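Local coordinates for conserved hypothetical secreted protein (Helicobacter pylori, PDB 4RNZ) that probably works as a zinc-dependent metalloendopeptidase of the M23 family, acting on peptidoglycan and so helping to determine the shape of the bacterial cell, at residues A[93-98]-A[103-108]; A[116-121]-A[126-131]; A[344-349]-A[358-363]. One frame throughout, in Å; residues are numbered along the deposited sequence.

Contacts 1, 2 and 3 follow one another along the chain, each closing before the next opens. Contacts 1 and 2 lie about 13 Å apart, centre to centre, and meet where Ile105 touches Leu118, since helix 112-121 directly follows helix 101-109. Contact 3 lies about 14 Å from contact 1 and about 21 Å from contact 2, again between centres. Strand 357-361 pairs antiparallel with strand 87-96. Leu93 and Leu95 face helix 101-109, whereas Leu94 points the other way and meets Leu360, which faces helix 326-348. A C-terminal helix and strand are thus built onto this sheet, with a helix on each face, away from the zinc site.

Contact 1. Residues A[93-98]-A[103-108]; sequences LLLSLQ and QDIIKA
Strand 93-96 and helix 103-108 run at 131° to each other, their short axes approaching to 9.6 Å, and only four residues join the two segments. The apolar half of the contact lies along the strand. Leu93 CD1 rests on Ala108 CB at 3.6 Å, while its other methyl faces Ile105 more loosely. Leu95 crosses the Asp104 side chain at about a right angle: CD2 lies 3.8 Å from Asp104 CB, and CD1 lies against the helix backbone at Asp104 C and reaches Ile105 CG1 at 4.2 Å. Both leucines set CG anti to the backbone N (chi1 173° for Leu93), which sends their methyl branches toward the helix.

Beyond the strand the contact turns polar. Gln98 N donates to Asp104 OD2 over 2.7 Å, nearly straight at 168°, meeting the oxygen on its syn side but tilted out of the carboxylate plane. Both carboxylate oxygens are held, OD2 by Gln98 N and also by a residue flanking the segments, OD1 by Thr99 OG1. The Gln98 amide folds back the other way, with NE2 giving a hydrogen bond of 3.1 Å to Ser96 O from above the carbonyl plane.

Asp104 is buried, yet both its oxygens take bonds from the turn that leads into its own helix. These bonds should fix the rotation of the carboxylate and would be expected to favour its ionised form, tying the strand end to the helix start beside an otherwise apolar interface.

Contact 2. Residues A[116-121]-A[126-131]; sequences NQLMNA and VPFKRL
Met119 and Phe128 make the closest approach between helix segment 116-121 and the short helix 126-129. Met119 CE lies 3.4 Å from Phe128 CZ, at the rim of the ring and near its plane. The sulfur follows the same route: Met119 SD is 5.0 Å from the centroid of the Phe128 ring and 80° off the ring normal, a Met-aromatic contact made at the edge. The two side chains cross at about a right angle. Leu118 joins from the neighbouring helix position, its CD2 reaching Phe128 CE1 at 4.0 Å in an oblique approach.

The torsions explain how Met119 gets there. Its CB points away from the other helix, but the chain bends at chi2 (-50°) and again at chi3 (88°), curling the methyl back to the ring. Phe128 has its CG anti to the backbone N, which extends the ring across the gap between backbones whose nearest CA atoms, those of Met119 and Phe128, are 8.8 Å apart.

Farther out, the Phe128 ring meets that of Tyr122 with planes inclined by a small angle, and its side chain also touches Pro101 and Val161. Leu118 packs on Ile105 of the preceding helix and on Ile137, Ile139 and Ala159 of the sheet, while Met119 touches Pro101 and Tyr102. At the backbone, Phe128 N is hydrogen-bonded to Ser125 OG, which secures the start of the short helix.

Across these two segments the cohesion is therefore entirely apolar and sulfur-aromatic. The ring is met at its edge by Met119 and obliquely by Leu118. SD, beside the edge, may be favoured by the slightly positive ring hydrogens, while the nearer CE makes a plain van der Waals contact.

Contact 3. Residues A[344-349]-A[358-363]; sequences EELLKT and YLLEGF
The Phe363 ring is approached obliquely by Leu346, whose CD1 lies 3.7 Å from Phe363 CD1 and 3.8 Å from Phe363 CE1, so the methyl sits against the CD1-CE1 side of the ring, nearly equidistant from both atoms. Outside the two segments, Phe363 also touches Thr92 and Val140 of the sheet and Ser339 and Lys342 of the same long helix. This is helix-on-sheet packing: the end of helix 326-348 lies on one face of the antiparallel sheet to which strand 357-361 belongs, and the chain returns from helix to strand through a short loop.

Leu346 carries the helix side of the contact. Its CB points toward the strand segment, and its two methyls divide the work, CD1 going to the ring and CD2 to Leu360. Leu360 points back at the helix from the strand. Just after the strand, Gly362, with a positive phi of 70°, a value that favours glycine, turns the chain. Phe363 then sets its CG anti to the backbone N (chi1 175°), and the end of its side chain comes nearer the helix although its CB does not face it.

The loop side of this packing borders a nickel site made by His350 with His366 and His368 of the purification tag, and the tag residue His366 touches both Leu346 and Leu360. The side chain of Leu360 comes within about 4 Å of a bound nickel ion, measured between nearest atoms. On the strand side Leu346 CD2 faces Leu360 CD1 at 4.4 Å.

Contact 1. Residues A[93-98]-A[103-108]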
loop_
_atom_site.group_PDB
_atom_site.type_symbol
_atom_site.label_atom_id
_atom_site.label_comp_id
_atom_site.label_asym_id
_atom_site.label_seq_id
_atom_site.Cartn_x
_atom_site.Cartn_y
_atom_site.Cartn_z
ATOM N N LEU A 93 -17.538 1.306 -10.872
ATOM C CA LEU A 93 -17.359 0.780 -12.202
ATOM C C LEU A 93 -18.299 -0.412 -12.397
ATOM O O LEU A 93 -18.266 -1.376 -11.622
ATOM C CB LEU A 93 -15.925 0.304 -12.404
ATOM C CG LEU A 93 -15.611 -0.422 -13.711
ATOM C CD1 LEU A 93 -15.855 0.463 -14.923
ATOM C CD2 LEU A 93 -14.163 -0.871 -13.670
ATOM N N LEU A 94 -19.133 -0.331 -13.428
ATOM C CA LEU A 94 -19.920 -1.476 -13.904
ATOM C C LEU A 94 -19.468 -1.852 -15.314
ATOM O O LEU A 94 -19.376 -1.005 -16.214
ATOM C CB LEU A 94 -21.395 -1.130 -13.923
ATOM C CG LEU A 94 -22.005 -0.591 -12.636
ATOM C CD1 LEU A 94 -23.443 -0.172 -12.915
ATOM C CD2 LEU A 94 -21.951 -1.617 -11.513
ATOM N N LEU A 95 -19.201 -3.124 -15.531
ATOM C CA LEU A 95 -18.577 -3.515 -16.779
ATOM C C LEU A 95 -19.152 -4.830 -17.295
ATOM O O LEU A 95 -19.367 -5.769 -16.511
ATOM C CB LEU A 95 -17.090 -3.638 -16.504
ATOM C CG LEU A 95 -16.097 -3.725 -17.635
ATOM C CD1 LEU A 95 -14.808 -3.086 -17.138
ATOM C CD2 LEU A 95 -15.889 -5.185 -18.043
ATOM N N SER A 96 -19.413 -4.885 -18.602
ATOM C CA SER A 96 -19.720 -6.152 -19.285
ATOM C C SER A 96 -18.495 -6.518 -20.099
ATOM O O SER A 96 -18.078 -5.754 -20.950
ATOM C CB SER A 96 -20.954 -6.020 -20.197
ATOM O OG SER A 96 -21.173 -7.231 -20.900
ATOM N N LEU A 97 -17.892 -7.670 -19.828
ATOM C CA LEU A 97 -16.643 -8.029 -20.494
ATOM C C LEU A 97 -16.738 -8.101 -22.049
ATOM O O LEU A 97 -17.602 -8.766 -22.606
ATOM C CB LEU A 97 -16.146 -9.355 -19.927
ATOM C CG LEU A 97 -14.716 -9.750 -20.259
ATOM C CD1 LEU A 97 -13.728 -8.802 -19.597
ATOM C CD2 LEU A 97 -14.450 -11.172 -19.798
ATOM N N GLN A 98 -15.842 -7.392 -22.720
ATOM C CA GLN A 98 -15.774 -7.339 -24.177
ATOM C C GLN A 98 -14.492 -7.996 -24.664
ATOM O O GLN A 98 -14.521 -8.746 -25.630
ATOM C CB GLN A 98 -15.867 -5.894 -24.657
ATOM C CG GLN A 98 -17.176 -5.214 -24.323
ATOM C CD GLN A 98 -18.367 -6.068 -24.724
ATOM O OE1 GLN A 98 -18.484 -6.476 -25.883
ATOM N NE2 GLN A 98 -19.237 -6.369 -23.770
ATOM N N GLN A 103 -7.918 -5.274 -20.000
ATOM C CA GLN A 103 -8.058 -4.281 -21.058
ATOM C C GLN A 103 -9.336 -3.443 -20.881
ATOM O O GLN A 103 -9.328 -2.220 -21.037
ATOM C CB GLN A 103 -8.044 -4.976 -22.423
ATOM C CG GLN A 103 -8.334 -4.025 -23.560
ATOM C CD GLN A 103 -8.134 -4.622 -24.937
ATOM O OE1 GLN A 103 -7.810 -5.798 -25.108
ATOM N NE2 GLN A 103 -8.328 -3.793 -25.938
ATOM N N ASP A 104 -10.427 -4.113 -20.553
ATOM C CA ASP A 104 -11.686 -3.437 -20.330
ATOM C C ASP A 104 -11.643 -2.440 -19.168
ATOM O O ASP A 104 -12.155 -1.324 -19.291
ATOM C CB ASP A 104 -12.801 -4.450 -20.146
ATOM C CG ASP A 104 -13.150 -5.171 -21.448
ATOM O OD1 ASP A 104 -12.750 -4.714 -22.543
ATOM O OD2 ASP A 104 -13.802 -6.226 -21.370
ATOM N N ILE A 105 -11.024 -2.819 -18.051
ATOM C CA ILE A 105 -10.888 -1.879 -16.932
ATOM C C ILE A 105 -10.104 -0.656 -17.373
ATOM O O ILE A 105 -10.463 0.483 -17.040
ATOM C CB ILE A 105 -10.210 -2.535 -15.717
ATOM C CG1 ILE A 105 -11.174 -3.550 -15.103
ATOM C CG2 ILE A 105 -9.836 -1.499 -14.657
ATOM C CD1 ILE A 105 -10.500 -4.621 -14.293
ATOM N N ILE A 106 -9.036 -0.876 -18.133
ATOM C CA ILE A 106 -8.245 0.268 -18.621
ATOM C C ILE A 106 -9.089 1.139 -19.556
ATOM O O ILE A 106 -9.053 2.370 -19.477
ATOM C CB ILE A 106 -6.965 -0.179 -19.331
ATOM C CG1 ILE A 106 -6.061 -0.965 -18.371
ATOM C CG2 ILE A 106 -6.212 1.019 -19.910
ATOM C CD1 ILE A 106 -5.545 -0.174 -17.206
ATOM N N LYS A 107 -9.861 0.505 -20.428
ATOM C CA LYS A 107 -10.719 1.278 -21.322
ATOM C C LYS A 107 -11.634 2.203 -20.538
ATOM O O LYS A 107 -11.775 3.369 -20.895
ATOM C CB LYS A 107 -11.561 0.387 -22.229
ATOM C CG LYS A 107 -12.313 1.206 -23.273
ATOM C CD LYS A 107 -13.482 0.465 -23.898
ATOM C CE LYS A 107 -14.119 1.343 -24.973
ATOM N NZ LYS A 107 -15.403 0.784 -25.486
ATOM N N ALA A 108 -12.234 1.691 -19.458
ATOM C CA ALA A 108 -13.224 2.449 -18.680
ATOM C C ALA A 108 -12.658 3.438 -17.669
ATOM O O ALA A 108 -13.355 4.389 -17.283
ATOM C CB ALA A 108 -14.157 1.486 -17.971
#

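Contact 2. Residues A[116-121]-A[126-131]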
loop_
_atom_site.group_PDB
_atom_site.type_symbol
_atom_site.label_atom_id
_atom_site.label_comp_id
_atom_site.label_asym_id
_atom_site.label_seq_id
_atom_site.Cartn_x
_atom_site.Cartn_y
_atom_site.Cartn_z
ATOM N N ASN A 116 -4.611 -3.643 -11.824
ATOM C CA ASN A 116 -3.681 -4.552 -11.120
ATOM C C ASN A 116 -4.204 -5.014 -9.767
ATOM O O ASN A 116 -4.002 -6.173 -9.382
ATOM C CB ASN A 116 -2.326 -3.882 -10.844
ATOM C CG ASN A 116 -1.528 -3.609 -12.083
ATOM O OD1 ASN A 116 -1.753 -4.186 -13.154
ATOM N ND2 ASN A 116 -0.537 -2.743 -11.933
ATOM N N GLN A 117 -4.838 -4.099 -9.027
ATOM C CA GLN A 117 -5.464 -4.447 -7.755
ATOM C C GLN A 117 -6.553 -5.499 -7.936
ATOM O O GLN A 117 -6.635 -6.441 -7.154
ATOM C CB GLN A 117 -6.091 -3.242 -7.078
ATOM C CG GLN A 117 -5.079 -2.300 -6.512
ATOM C CD GLN A 117 -5.673 -1.170 -5.690
ATOM O OE1 GLN A 117 -6.834 -1.172 -5.319
ATOM N NE2 GLN A 117 -4.844 -0.220 -5.375
ATOM N N LEU A 118 -7.364 -5.364 -8.976
ATOM C CA LEU A 118 -8.395 -6.390 -9.237
ATOM C C LEU A 118 -7.812 -7.756 -9.599
ATOM O O LEU A 118 -8.279 -8.764 -9.094
ATOM C CB LEU A 118 -9.383 -5.947 -10.318
ATOM C CG LEU A 118 -10.606 -6.880 -10.312
ATOM C CD1 LEU A 118 -11.622 -6.474 -9.262
ATOM C CD2 LEU A 118 -11.238 -6.933 -11.667
ATOM N N MET A 119 -6.821 -7.782 -10.486
ATOM C CA MET A 119 -6.182 -9.025 -10.886
ATOM C C MET A 119 -5.630 -9.701 -9.631
ATOM O O MET A 119 -5.842 -10.889 -9.408
ATOM C CB MET A 119 -5.032 -8.783 -11.861
ATOM C CG MET A 119 -5.361 -8.098 -13.186
ATOM S SD MET A 119 -6.746 -8.768 -14.140
ATOM C CE MET A 119 -8.093 -7.842 -13.442
ATOM N N ASN A 120 -4.957 -8.921 -8.796
ATOM C CA ASN A 120 -4.368 -9.440 -7.575
ATOM C C ASN A 120 -5.398 -9.937 -6.562
ATOM O O ASN A 120 -5.184 -10.960 -5.931
ATOM C CB ASN A 120 -3.409 -8.406 -6.952
ATOM C CG ASN A 120 -2.061 -8.375 -7.646
ATOM O OD1 ASN A 120 -1.516 -9.418 -8.005
ATOM N ND2 ASN A 120 -1.491 -7.172 -7.817
ATOM N N ALA A 121 -6.502 -9.218 -6.417
ATOM C CA ALA A 121 -7.560 -9.575 -5.495
ATOM C C ALA A 121 -8.214 -10.893 -5.880
ATOM O O ALA A 121 -8.672 -11.620 -5.024
ATOM C CB ALA A 121 -8.621 -8.489 -5.447
ATOM N N VAL A 126 -10.975 -19.205 -9.237
ATOM C CA VAL A 126 -11.250 -20.070 -10.394
ATOM C C VAL A 126 -12.317 -19.442 -11.296
ATOM O O VAL A 126 -12.088 -19.340 -12.498
ATOM C CB VAL A 126 -11.519 -21.568 -10.030
ATOM C CG1 VAL A 126 -10.264 -22.195 -9.447
ATOM C CG2 VAL A 126 -12.666 -21.764 -9.055
ATOM N N PRO A 127 -13.441 -18.960 -10.727
ATOM C CA PRO A 127 -14.388 -18.248 -11.595
ATOM C C PRO A 127 -13.788 -17.051 -12.340
ATOM O O PRO A 127 -14.188 -16.770 -13.488
ATOM C CB PRO A 127 -15.463 -17.735 -10.619
ATOM C CG PRO A 127 -15.233 -18.443 -9.323
ATOM C CD PRO A 127 -13.778 -18.765 -9.297
ATOM N N PHE A 128 -12.848 -16.347 -11.702
ATOM C CA PHE A 128 -12.226 -15.197 -12.344
ATOM C C PHE A 128 -11.489 -15.599 -13.613
ATOM O O PHE A 128 -11.663 -14.969 -14.646
ATOM C CB PHE A 128 -11.269 -14.452 -11.410
ATOM C CG PHE A 128 -10.755 -13.155 -11.994
ATOM C CD1 PHE A 128 -11.537 -11.999 -11.962
ATOM C CD2 PHE A 128 -9.502 -13.090 -12.599
ATOM C CE1 PHE A 128 -11.066 -10.816 -12.514
ATOM C CE2 PHE A 128 -9.037 -11.911 -13.160
ATOM C CZ PHE A 128 -9.815 -10.774 -13.114
ATOM N N LYS A 129 -10.663 -16.637 -13.532
ATOM C CA LYS A 129 -9.871 -17.104 -14.694
ATOM C C LYS A 129 -10.757 -17.593 -15.847
ATOM O O LYS A 129 -10.327 -17.608 -17.014
ATOM C CB LYS A 129 -8.947 -18.253 -14.292
ATOM C CG LYS A 129 -7.952 -17.940 -13.181
ATOM C CD LYS A 129 -7.665 -19.187 -12.346
ATOM C CE LYS A 129 -6.941 -18.858 -11.051
ATOM N NZ LYS A 129 -5.518 -18.509 -11.295
ATOM N N ARG A 130 -11.986 -17.984 -15.514
ATOM C CA ARG A 130 -12.965 -18.468 -16.494
ATOM C C ARG A 130 -13.983 -17.429 -16.960
ATOM O O ARG A 130 -15.048 -17.778 -17.493
ATOM C CB ARG A 130 -13.705 -19.655 -15.898
ATOM C CG ARG A 130 -12.778 -20.816 -15.587
ATOM C CD ARG A 130 -13.553 -22.009 -15.073
ATOM N NE ARG A 130 -12.640 -23.066 -14.638
ATOM C CZ ARG A 130 -12.977 -24.081 -13.845
ATOM N NH1 ARG A 130 -14.224 -24.204 -13.389
ATOM N NH2 ARG A 130 -12.063 -24.980 -13.503
ATOM N N LEU A 131 -13.685 -16.151 -16.762
ATOM C CA LEU A 131 -14.607 -15.121 -17.228
ATOM C C LEU A 131 -14.585 -15.075 -18.760
ATOM O O LEU A 131 -13.516 -15.149 -19.381
ATOM C CB LEU A 131 -14.245 -13.741 -16.681
ATOM C CG LEU A 131 -14.498 -13.441 -15.202
ATOM C CD1 LEU A 131 -13.928 -12.061 -14.901
ATOM C CD2 LEU A 131 -15.972 -13.499 -14.857
#

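Contact 3. Residues A[344-349]-A[358-363]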
loop_
_atom_site.group_PDB
_atom_site.type_symbol
_atom_site.label_atom_id
_atom_site.label_comp_id
_atom_site.label_asym_id
_atom_site.label_seq_id
_atom_site.Cartn_x
_atom_site.Cartn_y
_atom_site.Cartn_z
ATOM N N GLU A 344 -27.117 -4.640 -7.167
ATOM C CA GLU A 344 -28.166 -5.196 -8.036
ATOM C C GLU A 344 -29.039 -4.123 -8.640
ATOM O O GLU A 344 -29.313 -4.144 -9.850
ATOM C CB GLU A 344 -29.046 -6.200 -7.270
ATOM C CG GLU A 344 -28.338 -7.518 -6.988
ATOM C CD GLU A 344 -27.609 -8.076 -8.212
ATOM O OE1 GLU A 344 -28.235 -8.176 -9.309
ATOM O OE2 GLU A 344 -26.407 -8.416 -8.077
ATOM N N GLU A 345 -29.453 -3.179 -7.795
ATOM C CA GLU A 345 -30.259 -2.056 -8.235
ATOM C C GLU A 345 -29.546 -1.224 -9.285
ATOM O O GLU A 345 -30.173 -0.782 -10.236
ATOM C CB GLU A 345 -30.685 -1.173 -7.053
ATOM C CG GLU A 345 -31.700 -1.855 -6.140
ATOM C CD GLU A 345 -32.057 -1.040 -4.909
ATOM O OE1 GLU A 345 -31.793 0.184 -4.899
ATOM O OE2 GLU A 345 -32.605 -1.630 -3.952
ATOM N N LEU A 346 -28.240 -1.011 -9.112
ATOM C CA LEU A 346 -27.452 -0.241 -10.086
ATOM C C LEU A 346 -27.308 -0.977 -11.401
ATOM O O LEU A 346 -27.339 -0.352 -12.471
ATOM C CB LEU A 346 -26.061 0.105 -9.531
ATOM C CG LEU A 346 -26.044 1.131 -8.396
ATOM C CD1 LEU A 346 -24.665 1.157 -7.723
ATOM C CD2 LEU A 346 -26.439 2.508 -8.929
ATOM N N LEU A 347 -27.130 -2.299 -11.330
ATOM C CA LEU A 347 -27.064 -3.119 -12.538
ATOM C C LEU A 347 -28.412 -3.096 -13.254
ATOM O O LEU A 347 -28.446 -3.084 -14.477
ATOM C CB LEU A 347 -26.666 -4.560 -12.241
ATOM C CG LEU A 347 -25.198 -4.800 -11.864
ATOM C CD1 LEU A 347 -25.078 -6.119 -11.129
ATOM C CD2 LEU A 347 -24.266 -4.767 -13.070
ATOM N N LYS A 348 -29.512 -3.045 -12.514
ATOM C CA LYS A 348 -30.828 -2.997 -13.167
ATOM C C LYS A 348 -31.025 -1.684 -13.893
ATOM O O LYS A 348 -31.755 -1.629 -14.866
ATOM C CB LYS A 348 -31.995 -3.156 -12.182
ATOM C CG LYS A 348 -32.030 -4.400 -11.299
ATOM C CD LYS A 348 -31.326 -5.641 -11.862
ATOM C CE LYS A 348 -31.900 -6.145 -13.183
ATOM N NZ LYS A 348 -33.389 -6.149 -13.209
ATOM N N THR A 349 -30.404 -0.621 -13.398
ATOM C CA THR A 349 -30.688 0.718 -13.907
ATOM C C THR A 349 -29.613 1.272 -14.836
ATOM O O THR A 349 -29.673 2.433 -15.207
ATOM C CB THR A 349 -30.907 1.698 -12.757
ATOM O OG1 THR A 349 -29.798 1.618 -11.840
ATOM C CG2 THR A 349 -32.188 1.352 -12.031
ATOM N N TYR A 358 -20.003 1.442 -17.364
ATOM C CA TYR A 358 -20.450 2.657 -16.694
ATOM C C TYR A 358 -19.460 2.964 -15.575
ATOM O O TYR A 358 -19.098 2.076 -14.821
ATOM C CB TYR A 358 -21.831 2.465 -16.070
ATOM C CG TYR A 358 -22.920 2.357 -17.094
ATOM C CD1 TYR A 358 -23.247 1.135 -17.638
ATOM C CD2 TYR A 358 -23.591 3.498 -17.554
ATOM C CE1 TYR A 358 -24.223 1.019 -18.606
ATOM C CE2 TYR A 358 -24.581 3.400 -18.518
ATOM C CZ TYR A 358 -24.891 2.155 -19.042
ATOM O OH TYR A 358 -25.853 1.995 -20.017
ATOM N N LEU A 359 -19.032 4.219 -15.490
ATOM C CA LEU A 359 -18.220 4.698 -14.381
ATOM C C LEU A 359 -19.036 5.767 -13.705
ATOM O O LEU A 359 -19.191 6.874 -14.217
ATOM C CB LEU A 359 -16.872 5.234 -14.868
ATOM C CG LEU A 359 -15.911 5.637 -13.736
ATOM C CD1 LEU A 359 -15.587 4.427 -12.862
ATOM C CD2 LEU A 359 -14.640 6.252 -14.318
ATOM N N LEU A 360 -19.553 5.412 -12.547
ATOM C CA LEU A 360 -20.568 6.167 -11.855
ATOM C C LEU A 360 -20.015 6.845 -10.643
ATOM O O LEU A 360 -19.134 6.309 -9.942
ATOM C CB LEU A 360 -21.657 5.228 -11.363
ATOM C CG LEU A 360 -22.285 4.378 -12.462
ATOM C CD1 LEU A 360 -23.343 3.497 -11.822
ATOM C CD2 LEU A 360 -22.855 5.276 -13.559
ATOM N N GLU A 361 -20.585 8.005 -10.368
ATOM C CA GLU A 361 -20.191 8.791 -9.223
ATOM C C GLU A 361 -20.832 8.196 -7.996
ATOM O O GLU A 361 -22.035 7.935 -8.002
ATOM C CB GLU A 361 -20.657 10.223 -9.414
ATOM C CG GLU A 361 -19.953 11.206 -8.513
ATOM C CD GLU A 361 -20.479 12.608 -8.721
ATOM O OE1 GLU A 361 -21.672 12.838 -8.422
ATOM O OE2 GLU A 361 -19.701 13.463 -9.192
ATOM N N GLY A 362 -20.043 7.856 -7.017
ATOM C CA GLY A 362 -20.533 7.402 -5.778
ATOM C C GLY A 362 -21.152 6.028 -5.897
ATOM O O GLY A 362 -21.038 5.412 -6.918
ATOM N N PHE A 363 -21.633 5.481 -4.825
ATOM C CA PHE A 363 -22.195 4.167 -4.849
ATOM C C PHE A 363 -23.567 4.000 -4.130
ATOM O O PHE A 363 -24.553 3.785 -4.767
ATOM C CB PHE A 363 -21.206 3.265 -4.165
ATOM C CG PHE A 363 -21.669 1.863 -3.979
ATOM C CD1 PHE A 363 -22.180 1.153 -5.020
ATOM C CD2 PHE A 363 -21.587 1.263 -2.761
ATOM C CE1 PHE A 363 -22.601 -0.123 -4.857
ATOM C CE2 PHE A 363 -22.016 -0.015 -2.587
ATOM C CZ PHE A 363 -22.525 -0.710 -3.636
#